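Local coordinates for putative enoyl-CoA hydratase (Thermus thermophilus, PDB 1UIY), which probably catalyses the reversible hydration of (2E)-enoyl-CoA to (3S)-3-hydroxyacyl-CoA, a step of fatty acid beta-oxidation, at residues D122-L127 / A179-A184; K54-G59 / T97-N102; K197-S202 / T235-E240; H8-F13 / P42-V47; G128-K133 / G161-A166. All blocks are in the same frame, centred on the assembly; numbering follows the deposited sequence.

Interaction 1 of 5, residues D122-L127 / A179-A184; sequences DEEARL and APPGKA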
# COMPACT_ATOMS: atom_id res chain seq x y z
N ASP A 122 -24.43 10.73 24.11
CA ASP A 122 -25.14 11.19 25.29
C ASP A 122 -24.12 11.33 26.42
O ASP A 122 -23.32 10.43 26.66
CB ASP A 122 -26.21 10.16 25.69
CG ASP A 122 -27.10 10.64 26.83
OD1 ASP A 122 -27.94 11.54 26.61
OD2 ASP A 122 -26.96 10.10 27.96
N GLU A 123 -24.15 12.47 27.09
CA GLU A 123 -23.23 12.76 28.18
C GLU A 123 -23.19 11.66 29.23
O GLU A 123 -22.29 11.62 30.06
CB GLU A 123 -23.61 14.08 28.83
CG GLU A 123 -22.89 14.41 30.12
CD GLU A 123 -23.30 15.77 30.66
OE1 GLU A 123 -22.95 16.79 30.03
OE2 GLU A 123 -23.99 15.82 31.71
N GLU A 124 -24.17 10.75 29.18
CA GLU A 124 -24.24 9.66 30.15
C GLU A 124 -24.07 8.29 29.52
O GLU A 124 -24.16 7.26 30.21
CB GLU A 124 -25.57 9.71 30.90
CG GLU A 124 -25.86 11.02 31.61
CD GLU A 124 -26.92 10.87 32.69
OE1 GLU A 124 -27.30 11.90 33.29
OE2 GLU A 124 -27.36 9.72 32.94
N ALA A 125 -23.84 8.26 28.22
CA ALA A 125 -23.70 6.99 27.52
C ALA A 125 -22.32 6.39 27.70
O ALA A 125 -21.39 7.04 28.16
CB ALA A 125 -23.99 7.19 26.04
N ARG A 126 -22.21 5.11 27.34
CA ARG A 126 -20.95 4.39 27.41
C ARG A 126 -20.69 3.70 26.06
O ARG A 126 -21.62 3.46 25.28
CB ARG A 126 -20.97 3.35 28.54
CG ARG A 126 -20.72 3.95 29.91
CD ARG A 126 -19.74 3.11 30.70
NE ARG A 126 -19.25 3.81 31.89
CZ ARG A 126 -18.24 3.37 32.64
NH1 ARG A 126 -17.61 2.24 32.34
NH2 ARG A 126 -17.85 4.07 33.70
N LEU A 127 -19.43 3.41 25.80
CA LEU A 127 -19.02 2.78 24.55
C LEU A 127 -17.86 1.84 24.83
O LEU A 127 -16.99 2.16 25.64
CB LEU A 127 -18.58 3.86 23.57
CG LEU A 127 -18.14 3.50 22.16
CD1 LEU A 127 -19.33 3.00 21.36
CD2 LEU A 127 -17.54 4.73 21.50
N ALA A 179 -23.57 15.62 23.84
CA ALA A 179 -24.81 16.34 24.13
C ALA A 179 -25.17 16.16 25.59
O ALA A 179 -24.95 15.09 26.17
CB ALA A 179 -25.95 15.83 23.25
N PRO A 180 -25.72 17.20 26.23
CA PRO A 180 -26.09 17.09 27.64
C PRO A 180 -27.10 15.96 27.79
O PRO A 180 -27.92 15.73 26.90
CB PRO A 180 -26.70 18.46 27.93
CG PRO A 180 -27.29 18.85 26.60
CD PRO A 180 -26.19 18.47 25.65
N PRO A 181 -27.07 15.24 28.93
CA PRO A 181 -28.01 14.14 29.12
C PRO A 181 -29.42 14.51 28.71
O PRO A 181 -30.03 15.39 29.32
CB PRO A 181 -27.89 13.84 30.62
CG PRO A 181 -27.48 15.16 31.20
CD PRO A 181 -26.45 15.64 30.20
N GLY A 182 -29.92 13.86 27.67
CA GLY A 182 -31.26 14.17 27.23
C GLY A 182 -31.53 14.04 25.74
O GLY A 182 -32.37 13.25 25.32
N LYS A 183 -30.83 14.83 24.92
CA LYS A 183 -31.06 14.75 23.49
C LYS A 183 -29.82 14.65 22.62
O LYS A 183 -29.42 15.61 21.96
CB LYS A 183 -31.91 15.95 23.01
CG LYS A 183 -33.41 15.85 23.31
CD LYS A 183 -33.77 16.38 24.70
CE LYS A 183 -33.47 17.87 24.83
NZ LYS A 183 -33.79 18.39 26.18
N ALA A 184 -29.20 13.48 22.61
CA ALA A 184 -28.04 13.27 21.78
C ALA A 184 -28.58 13.37 20.36
O ALA A 184 -27.93 13.91 19.47
CB ALA A 184 -27.46 11.89 22.02
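D122 and G182 make the one side-chain hydrogen bond of this contact: the backbone N of G182 donates to D122 OD1 over 3.2 Å in a nearly straight bond (166° at the hydrogen), arriving close to the line of the C-O bond. The D122 side chain reaches it because CG stands anti to the backbone N (chi1 -173°), which swings the carboxylate over the bend P181-G182. One residue on, the backbone N of E123 donates to the carbonyl O of A179 over 2.9 Å. This extends the pairing of D122 with A179, the last bridge of two parallel strands. A184 CB packs 4.2 Å from D122 CB, both residues buried. The two glutamates meet P181 on the exposed side. E124 lies across the proline at about a right angle, its CG 3.6 Å from P181 CB, while the extended chain of E123 passes it on a slant. With an alanine here instead of D122, the G182 amide is likely to lose its acceptor, and the proline-glycine bend would be freer to shift. The backbone of G182, with a positive phi of 148°, would push a side chain against the preceding carbonyl. D122 O also accepts from A125 N at 2.7 Å, closing a type I turn that directs the chain toward strand 126-128. The arrangement ends the parallel pair 118-122 and 177-179 at the border of the crotonase-fold sheet, one strand leaving through a beta turn and the other through a proline-glycine loop into helix 184-197.

Interaction 2 of 5, residues K54-G59 / T97-N102; sequences KAFSAG and TVAAVN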
# COMPACT_ATOMS: atom_id res chain seq x y z
N LYS A 54 -33.17 2.43 26.07
CA LYS A 54 -32.17 2.95 26.98
C LYS A 54 -30.80 2.94 26.36
O LYS A 54 -29.87 3.56 26.88
CB LYS A 54 -32.12 2.12 28.27
CG LYS A 54 -33.39 2.15 29.11
CD LYS A 54 -33.06 2.35 30.59
CE LYS A 54 -32.06 1.31 31.10
NZ LYS A 54 -31.52 1.67 32.45
N ALA A 55 -30.65 2.25 25.23
CA ALA A 55 -29.36 2.16 24.57
C ALA A 55 -29.37 2.49 23.09
O ALA A 55 -30.42 2.73 22.50
CB ALA A 55 -28.78 0.77 24.78
N PHE A 56 -28.18 2.49 22.50
CA PHE A 56 -28.01 2.74 21.08
C PHE A 56 -27.96 1.35 20.45
O PHE A 56 -28.71 1.04 19.52
CB PHE A 56 -26.68 3.47 20.82
CG PHE A 56 -26.35 3.62 19.36
CD1 PHE A 56 -26.89 4.67 18.62
CD2 PHE A 56 -25.53 2.70 18.71
CE1 PHE A 56 -26.62 4.80 17.26
CE2 PHE A 56 -25.25 2.82 17.36
CZ PHE A 56 -25.80 3.87 16.63
N SER A 57 -27.07 0.51 20.97
CA SER A 57 -26.93 -0.86 20.50
C SER A 57 -25.93 -1.57 21.41
O SER A 57 -24.73 -1.33 21.34
CB SER A 57 -26.44 -0.90 19.06
OG SER A 57 -26.42 -2.23 18.57
N ALA A 58 -26.46 -2.45 22.26
CA ALA A 58 -25.65 -3.18 23.21
C ALA A 58 -26.48 -4.24 23.91
O ALA A 58 -27.06 -3.96 24.95
CB ALA A 58 -25.07 -2.22 24.25
N GLY A 59 -26.55 -5.44 23.34
CA GLY A 59 -27.34 -6.48 23.97
C GLY A 59 -27.03 -7.88 23.47
O GLY A 59 -27.48 -8.28 22.40
N THR A 97 -23.56 10.48 7.26
CA THR A 97 -24.27 9.75 8.29
C THR A 97 -23.82 10.26 9.65
O THR A 97 -22.66 10.65 9.83
CB THR A 97 -24.03 8.20 8.21
OG1 THR A 97 -22.63 7.89 8.39
CG2 THR A 97 -24.49 7.67 6.87
N VAL A 98 -24.73 10.27 10.62
CA VAL A 98 -24.41 10.72 11.96
C VAL A 98 -25.05 9.79 12.97
O VAL A 98 -26.26 9.59 12.97
CB VAL A 98 -24.90 12.17 12.24
CG1 VAL A 98 -24.39 12.64 13.59
CG2 VAL A 98 -24.43 13.12 11.14
N ALA A 99 -24.22 9.22 13.84
CA ALA A 99 -24.70 8.32 14.87
C ALA A 99 -25.05 9.13 16.11
O ALA A 99 -24.24 9.93 16.59
CB ALA A 99 -23.63 7.28 15.20
N ALA A 100 -26.26 8.93 16.61
CA ALA A 100 -26.71 9.61 17.82
C ALA A 100 -26.73 8.58 18.94
O ALA A 100 -27.72 7.87 19.13
CB ALA A 100 -28.09 10.21 17.61
N VAL A 101 -25.61 8.49 19.65
CA VAL A 101 -25.44 7.54 20.74
C VAL A 101 -26.23 7.96 21.98
O VAL A 101 -25.67 8.54 22.92
CB VAL A 101 -23.95 7.39 21.10
CG1 VAL A 101 -23.78 6.34 22.20
CG2 VAL A 101 -23.17 6.99 19.87
N ASN A 102 -27.53 7.67 21.96
CA ASN A 102 -28.43 8.00 23.07
C ASN A 102 -28.04 7.23 24.32
O ASN A 102 -27.99 7.78 25.41
CB ASN A 102 -29.87 7.65 22.69
CG ASN A 102 -30.01 6.22 22.22
OD1 ASN A 102 -29.54 5.85 21.15
ND2 ASN A 102 -30.66 5.40 23.04
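F56 lies against the end of strand 97-101, and its side chain can be followed atom by atom from the backbone outward. At the root, CB sits 4.3 Å from V101 CG1 and somewhat nearer to the amide oxygen of N102. With CG anti to the backbone N (chi1 174°), the ring is laid along the strand. CD1 comes to 3.3 Å from A100 O, which meets the ring at its edge, near the ring plane, as does N102 OD1. CE1 still borders the same carbonyl, and at the far end CZ reaches A99 CB at 4.3 Å. Ring and amide are inclined to each other by 49°, the two side chains crossing at about a right angle. Beside the ring, N102 ND2 donates to A55 O over 2.7 Å, at 160° at the hydrogen. The acceptor lies in the plane of the amide, but the donor stands above the carbonyl plane of A55. N102 OD1 accepts from G51 N, so both ends of the amide are held and its rotation is fixed between strand 46-51 and the loop that follows it. L49 and A105 also touch F56. This buried packing seats the loop between strand 46-51 and helix 62-68 on the central sheet of the crotonase fold, a loop that in relatives supplies one of the peptide N-H groups of the oxyanion hole.

Interaction 3 of 5, residues K197-S202 / T235-E240; sequences KNAPTS and TGDLAE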
# COMPACT_ATOMS: atom_id res chain seq x y z
N LYS A 197 -26.40 21.66 4.75
CA LYS A 197 -26.49 22.94 4.06
C LYS A 197 -25.45 22.99 2.94
O LYS A 197 -25.68 23.60 1.89
CB LYS A 197 -26.23 24.11 5.02
CG LYS A 197 -27.37 24.42 6.00
CD LYS A 197 -26.94 25.42 7.08
CE LYS A 197 -26.57 26.79 6.50
NZ LYS A 197 -27.74 27.62 6.06
N ASN A 198 -24.32 22.33 3.16
CA ASN A 198 -23.22 22.30 2.20
C ASN A 198 -23.52 21.47 0.94
O ASN A 198 -24.45 20.66 0.91
CB ASN A 198 -21.95 21.80 2.88
CG ASN A 198 -21.48 22.72 4.01
OD1 ASN A 198 -21.52 23.95 3.89
ND2 ASN A 198 -21.00 22.13 5.10
N ALA A 199 -22.70 21.70 -0.10
CA ALA A 199 -22.81 21.05 -1.42
C ALA A 199 -22.82 19.52 -1.45
O ALA A 199 -21.85 18.87 -1.06
CB ALA A 199 -21.71 21.56 -2.32
N PRO A 200 -23.92 18.93 -1.96
CA PRO A 200 -24.09 17.48 -2.07
C PRO A 200 -22.94 16.82 -2.82
O PRO A 200 -22.50 15.72 -2.48
CB PRO A 200 -25.42 17.34 -2.82
CG PRO A 200 -26.16 18.57 -2.41
CD PRO A 200 -25.10 19.64 -2.50
N THR A 201 -22.46 17.49 -3.86
CA THR A 201 -21.35 16.98 -4.65
C THR A 201 -20.08 17.00 -3.81
O THR A 201 -19.44 15.97 -3.62
CB THR A 201 -21.13 17.84 -5.91
OG1 THR A 201 -22.16 17.56 -6.86
CG2 THR A 201 -19.78 17.57 -6.52
N SER A 202 -19.74 18.17 -3.30
CA SER A 202 -18.54 18.32 -2.49
C SER A 202 -18.47 17.36 -1.31
O SER A 202 -17.39 16.89 -0.95
CB SER A 202 -18.43 19.76 -1.98
OG SER A 202 -18.29 20.66 -3.06
N THR A 235 -18.81 21.01 -11.95
CA THR A 235 -20.06 20.53 -11.38
C THR A 235 -21.06 21.65 -11.16
O THR A 235 -20.70 22.79 -10.85
CB THR A 235 -19.81 19.87 -10.02
OG1 THR A 235 -19.34 20.86 -9.10
CG2 THR A 235 -18.76 18.76 -10.16
N GLY A 236 -22.34 21.31 -11.31
CA GLY A 236 -23.39 22.29 -11.11
C GLY A 236 -23.34 22.97 -9.75
O GLY A 236 -23.40 24.20 -9.66
N ASP A 237 -23.21 22.19 -8.68
CA ASP A 237 -23.17 22.75 -7.34
C ASP A 237 -22.13 23.85 -7.23
O ASP A 237 -22.35 24.85 -6.54
CB ASP A 237 -22.86 21.67 -6.30
CG ASP A 237 -23.83 20.51 -6.36
OD1 ASP A 237 -24.05 19.88 -5.31
OD2 ASP A 237 -24.35 20.22 -7.46
N LEU A 238 -20.99 23.69 -7.90
CA LEU A 238 -19.97 24.73 -7.83
C LEU A 238 -20.52 25.94 -8.55
O LEU A 238 -20.37 27.08 -8.08
CB LEU A 238 -18.67 24.28 -8.50
CG LEU A 238 -17.53 25.28 -8.28
CD1 LEU A 238 -17.32 25.47 -6.78
CD2 LEU A 238 -16.26 24.78 -8.93
N ALA A 239 -21.15 25.70 -9.71
CA ALA A 239 -21.75 26.77 -10.49
C ALA A 239 -22.78 27.46 -9.61
O ALA A 239 -22.74 28.67 -9.43
CB ALA A 239 -22.40 26.21 -11.75
N GLU A 240 -23.69 26.66 -9.05
CA GLU A 240 -24.73 27.19 -8.17
C GLU A 240 -24.15 28.01 -7.04
O GLU A 240 -24.55 29.14 -6.81
CB GLU A 240 -25.55 26.04 -7.58
CG GLU A 240 -26.47 26.46 -6.45
CD GLU A 240 -27.36 27.64 -6.81
OE1 GLU A 240 -28.18 27.52 -7.75
OE2 GLU A 240 -27.23 28.69 -6.15
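A199 begins the contact, its CB 4.1 Å from D237 CB, at the N-cap position ahead of helix 200-212. Its methyl group offers no acceptor to that helix. P200 follows, its ring passing D237 on a slant, and also packs on R45 and F253. At T201 the polar link forms: its backbone N donates to D237 OD1 over 3.2 Å, with 158° at the hydrogen, from above the carboxylate plane. D237 CG is turned beside its own backbone N (chi1 -55°), which aims the acid at this first turn, where the helix end would probably stabilise the negative charge. The methyl CG2 of T201 meets T235 CG2 tip to tip at 4.0 Å, while T235 OG1 bonds V232 O and caps helix 236-246 weakly through L238 N. Replacing D237 with a leucine would remove the carboxylate and is likely to leave the amide of T201 without this acceptor. S202 then turns to another chain, OG bonding F136 O of a neighbouring subunit. The arrangement is that of two helix starts side by side, an acid of one accepting from the first turn of the other, in the C-terminal helical part of the crotonase fold beside a subunit interface.

Interaction 4 of 5, residues H8-F13 / P42-V47; sequences HVAVVF and PGVRAV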
# COMPACT_ATOMS: atom_id res chain seq x y z
N HIS A 8 -35.15 15.95 5.00
CA HIS A 8 -33.84 16.36 4.50
C HIS A 8 -32.79 15.64 5.32
O HIS A 8 -31.79 15.15 4.79
CB HIS A 8 -33.67 17.88 4.60
CG HIS A 8 -34.26 18.62 3.44
ND1 HIS A 8 -33.82 18.44 2.15
CD2 HIS A 8 -35.27 19.52 3.37
CE1 HIS A 8 -34.53 19.20 1.33
NE2 HIS A 8 -35.42 19.86 2.05
N VAL A 9 -33.03 15.58 6.62
CA VAL A 9 -32.16 14.88 7.55
C VAL A 9 -33.00 13.71 8.03
O VAL A 9 -33.81 13.85 8.95
CB VAL A 9 -31.80 15.75 8.77
CG1 VAL A 9 -31.12 14.90 9.82
CG2 VAL A 9 -30.89 16.89 8.34
N ALA A 10 -32.85 12.56 7.39
CA ALA A 10 -33.61 11.38 7.76
C ALA A 10 -33.11 10.81 9.08
O ALA A 10 -31.96 11.04 9.46
CB ALA A 10 -33.52 10.33 6.66
N VAL A 11 -33.97 10.08 9.79
CA VAL A 11 -33.58 9.46 11.05
C VAL A 11 -34.00 8.00 11.09
O VAL A 11 -35.16 7.67 10.85
CB VAL A 11 -34.20 10.17 12.26
CG1 VAL A 11 -33.72 9.50 13.55
CG2 VAL A 11 -33.80 11.63 12.26
N VAL A 12 -33.05 7.12 11.39
CA VAL A 12 -33.35 5.70 11.47
C VAL A 12 -33.19 5.22 12.90
O VAL A 12 -32.16 5.45 13.54
CB VAL A 12 -32.42 4.88 10.56
CG1 VAL A 12 -32.59 3.40 10.86
CG2 VAL A 12 -32.77 5.14 9.11
N PHE A 13 -34.23 4.55 13.40
CA PHE A 13 -34.22 4.04 14.76
C PHE A 13 -34.12 2.52 14.79
O PHE A 13 -34.85 1.82 14.08
CB PHE A 13 -35.50 4.44 15.50
CG PHE A 13 -35.83 5.90 15.40
CD1 PHE A 13 -36.29 6.45 14.20
CD2 PHE A 13 -35.72 6.73 16.52
CE1 PHE A 13 -36.64 7.80 14.13
CE2 PHE A 13 -36.07 8.08 16.45
CZ PHE A 13 -36.53 8.61 15.26
N PRO A 42 -34.08 11.56 -3.19
CA PRO A 42 -33.49 12.86 -3.52
C PRO A 42 -33.80 13.97 -2.54
O PRO A 42 -33.23 15.06 -2.61
CB PRO A 42 -34.05 13.14 -4.91
CG PRO A 42 -35.39 12.50 -4.86
CD PRO A 42 -35.08 11.18 -4.20
N GLY A 43 -34.71 13.70 -1.61
CA GLY A 43 -35.07 14.69 -0.61
C GLY A 43 -34.18 14.55 0.61
O GLY A 43 -33.99 15.51 1.37
N VAL A 44 -33.63 13.35 0.80
CA VAL A 44 -32.76 13.08 1.94
C VAL A 44 -31.32 13.50 1.65
O VAL A 44 -30.71 13.02 0.69
CB VAL A 44 -32.75 11.59 2.29
CG1 VAL A 44 -31.96 11.37 3.57
CG2 VAL A 44 -34.18 11.08 2.43
N ARG A 45 -30.79 14.39 2.48
CA ARG A 45 -29.44 14.90 2.30
C ARG A 45 -28.47 14.37 3.37
O ARG A 45 -27.26 14.40 3.19
CB ARG A 45 -29.46 16.42 2.35
CG ARG A 45 -30.52 17.04 1.48
CD ARG A 45 -30.28 16.75 0.01
NE ARG A 45 -30.02 17.98 -0.74
CZ ARG A 45 -29.87 18.05 -2.05
NH1 ARG A 45 -29.63 19.22 -2.63
NH2 ARG A 45 -29.94 16.95 -2.79
N ALA A 46 -29.03 13.91 4.48
CA ALA A 46 -28.24 13.38 5.57
C ALA A 46 -29.07 12.35 6.31
O ALA A 46 -30.29 12.36 6.21
CB ALA A 46 -27.84 14.51 6.52
N VAL A 47 -28.42 11.47 7.05
CA VAL A 47 -29.12 10.43 7.79
C VAL A 47 -28.60 10.31 9.22
O VAL A 47 -27.44 9.99 9.43
CB VAL A 47 -28.96 9.06 7.11
CG1 VAL A 47 -29.52 7.96 7.99
CG2 VAL A 47 -29.67 9.07 5.78
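H8 and R45 both carry CG beside their own backbone N (chi1 -84° and -48°), and the two side chains leave side by side, pointing the same way. R45 CG thereby comes to the edge of the imidazole, 3.6 Å from H8 ND1, while the planes of ring and guanidinium are inclined by 57°. The guanidinium goes on to a salt bridge with the C-terminal carboxylate of F253. V44 sets CG1 anti to its backbone N, which lays that methyl on A10 CB at 3.6 Å. Behind these side chains the carbonyl of H8 is gripped twice. R45 N donates to H8 O in the carbonyl plane, on a lone pair, over 2.6 Å, and A46 N donates to H8 O nearly along the C=O axis over 3.0 Å. Further on, A10 N donates to A46 O at 2.8 Å, tilted out of the carbonyl plane. These bonds start the parallel pairing of strands 9-14 and 46-51, the two strands of a beta-alpha-beta crossover whose connection is helix 25-40, within the central sheet of the crotonase fold. V9 and A46 share one face, V9 CG2 standing 4.3 Å from A46 CB, with helix 184-197 lying over V9 through A192 and E193. A10 and V47 share the other: V47 CG2 comes to 4.1 Å from A10 CB, and its second methyl, CG1, reaches V12 CG2. There L38 of the crossover helix covers both A10 and V12, and L31 adds to the packing on V12.

Interaction 5 of 5, residues G128-K133 / G161-A166; sequences GYTEVK and GRLVEA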
# COMPACT_ATOMS: atom_id res chain seq x y z
N GLY A 128 -17.85 0.69 24.18
CA GLY A 128 -16.77 -0.25 24.40
C GLY A 128 -16.81 -1.49 23.53
O GLY A 128 -17.87 -1.97 23.14
N TYR A 129 -15.62 -2.00 23.22
CA TYR A 129 -15.49 -3.18 22.39
C TYR A 129 -15.05 -4.32 23.30
O TYR A 129 -13.87 -4.47 23.60
CB TYR A 129 -14.47 -2.92 21.29
CG TYR A 129 -14.78 -1.62 20.56
CD1 TYR A 129 -14.24 -0.41 21.00
CD2 TYR A 129 -15.65 -1.61 19.47
CE1 TYR A 129 -14.58 0.80 20.38
CE2 TYR A 129 -16.00 -0.41 18.85
CZ TYR A 129 -15.47 0.79 19.31
OH TYR A 129 -15.85 1.98 18.71
N THR A 130 -16.02 -5.12 23.73
CA THR A 130 -15.79 -6.21 24.67
C THR A 130 -15.48 -7.60 24.12
O THR A 130 -15.29 -8.54 24.89
CB THR A 130 -17.01 -6.33 25.60
OG1 THR A 130 -18.19 -6.54 24.81
CG2 THR A 130 -17.20 -5.05 26.40
N GLU A 131 -15.42 -7.74 22.80
CA GLU A 131 -15.16 -9.04 22.19
C GLU A 131 -14.14 -9.93 22.92
O GLU A 131 -14.44 -11.08 23.25
CB GLU A 131 -14.71 -8.84 20.74
CG GLU A 131 -15.81 -8.38 19.78
CD GLU A 131 -16.26 -6.93 20.01
OE1 GLU A 131 -17.21 -6.50 19.33
OE2 GLU A 131 -15.67 -6.23 20.86
N VAL A 132 -12.94 -9.42 23.19
CA VAL A 132 -11.93 -10.23 23.86
C VAL A 132 -12.33 -10.79 25.23
O VAL A 132 -11.91 -11.89 25.60
CB VAL A 132 -10.61 -9.47 24.06
CG1 VAL A 132 -9.83 -9.48 22.77
CG2 VAL A 132 -10.88 -8.06 24.55
N LYS A 133 -13.12 -10.03 25.98
CA LYS A 133 -13.56 -10.47 27.30
C LYS A 133 -14.22 -11.84 27.25
O LYS A 133 -14.13 -12.60 28.21
CB LYS A 133 -14.55 -9.47 27.89
CG LYS A 133 -13.99 -8.08 28.06
CD LYS A 133 -13.75 -7.75 29.52
CE LYS A 133 -14.86 -6.86 30.06
NZ LYS A 133 -16.21 -7.39 29.74
N GLY A 161 -10.96 -4.22 26.74
CA GLY A 161 -12.37 -4.41 26.48
C GLY A 161 -13.22 -3.52 27.36
O GLY A 161 -14.42 -3.71 27.46
N ARG A 162 -12.59 -2.54 28.00
CA ARG A 162 -13.32 -1.64 28.89
C ARG A 162 -14.31 -0.73 28.16
O ARG A 162 -14.28 -0.61 26.93
CB ARG A 162 -12.34 -0.78 29.71
CG ARG A 162 -11.48 0.20 28.93
CD ARG A 162 -10.31 0.70 29.76
NE ARG A 162 -9.55 1.74 29.08
CZ ARG A 162 -9.90 3.03 29.03
NH1 ARG A 162 -10.99 3.46 29.65
NH2 ARG A 162 -9.15 3.90 28.35
N LEU A 163 -15.20 -0.12 28.92
CA LEU A 163 -16.18 0.78 28.34
C LEU A 163 -15.74 2.19 28.71
O LEU A 163 -15.50 2.50 29.87
CB LEU A 163 -17.58 0.49 28.90
CG LEU A 163 -18.17 -0.93 28.72
CD1 LEU A 163 -19.61 -0.95 29.20
CD2 LEU A 163 -18.13 -1.35 27.27
N VAL A 164 -15.61 3.05 27.71
CA VAL A 164 -15.20 4.41 27.99
C VAL A 164 -16.44 5.27 28.15
O VAL A 164 -17.54 4.86 27.79
CB VAL A 164 -14.29 4.97 26.86
CG1 VAL A 164 -12.94 4.29 26.90
CG2 VAL A 164 -14.94 4.75 25.51
N GLU A 165 -16.26 6.46 28.71
CA GLU A 165 -17.36 7.38 28.92
C GLU A 165 -17.20 8.62 28.04
O GLU A 165 -16.08 8.97 27.63
CB GLU A 165 -17.45 7.74 30.40
CG GLU A 165 -17.32 6.51 31.31
CD GLU A 165 -17.85 6.73 32.73
OE1 GLU A 165 -19.09 6.74 32.91
OE2 GLU A 165 -17.02 6.88 33.66
N ALA A 166 -18.32 9.28 27.75
CA ALA A 166 -18.35 10.47 26.91
C ALA A 166 -17.13 11.38 26.99
O ALA A 166 -16.63 11.84 25.97
CB ALA A 166 -19.60 11.28 27.21
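G161 and Y129 meet through backbone atoms: G161 CA points a C-H at Y129 O, 3.2 Å away, with 146° at the hydrogen. No conventional hydrogen bond joins the two segments, and packing does the rest. L163 CD2 rests on G128 CA at 3.4 Å and touches T130 CG2 at 3.9 Å, the leucine and threonine crossing on a slant. With its CG2 beside the backbone N, T130 also brings this methyl to 3.3 Å from G161 O. The bent chain of K133 passes the same carbonyl with CE, and V132 CG2 lies near G161 CA. Both glycines serve this close approach. A side chain on G128 would run into L163, and one on G161, whose phi is positive (75°), would meet K133. Of the charged groups, R162 forms salt bridges with E168 and D156. E131, the inferred active-site acid, has no contact with segment 161-166; its side chain packs against A107, F136 and A138. The contact thus sets the turn leading into helix 131-134 against the end of helix 151-160 and strand 163-165, next to strands 105-106 and 126-128, with S202 and N198 of a neighbouring subunit packing on V132 and K133.

Overall arrangement
Interactions 1, 2 and 4 belong to the central sheet. Interaction 4 pairs neighbouring strands, V47 O probably accepts a hydrogen bond from V98 N of interaction 2, and V101 O there probably accepts from D122 N of interaction 1. Interaction 2 is the buried one of the three; interaction 1 runs from buried D122 and alanines to exposed glutamates, and interaction 4 from alanines and valines to an exposed histidine. Interaction 5 belongs to the small three-stranded sheet and joins interaction 1 through L127 O with V164 N and the R126-E165 salt bridge. It relies on glycine packing, whereas interaction 3, buried beside another subunit, pairs a carboxylate with a helix start. P200 against R45 connects interactions 3 and 4.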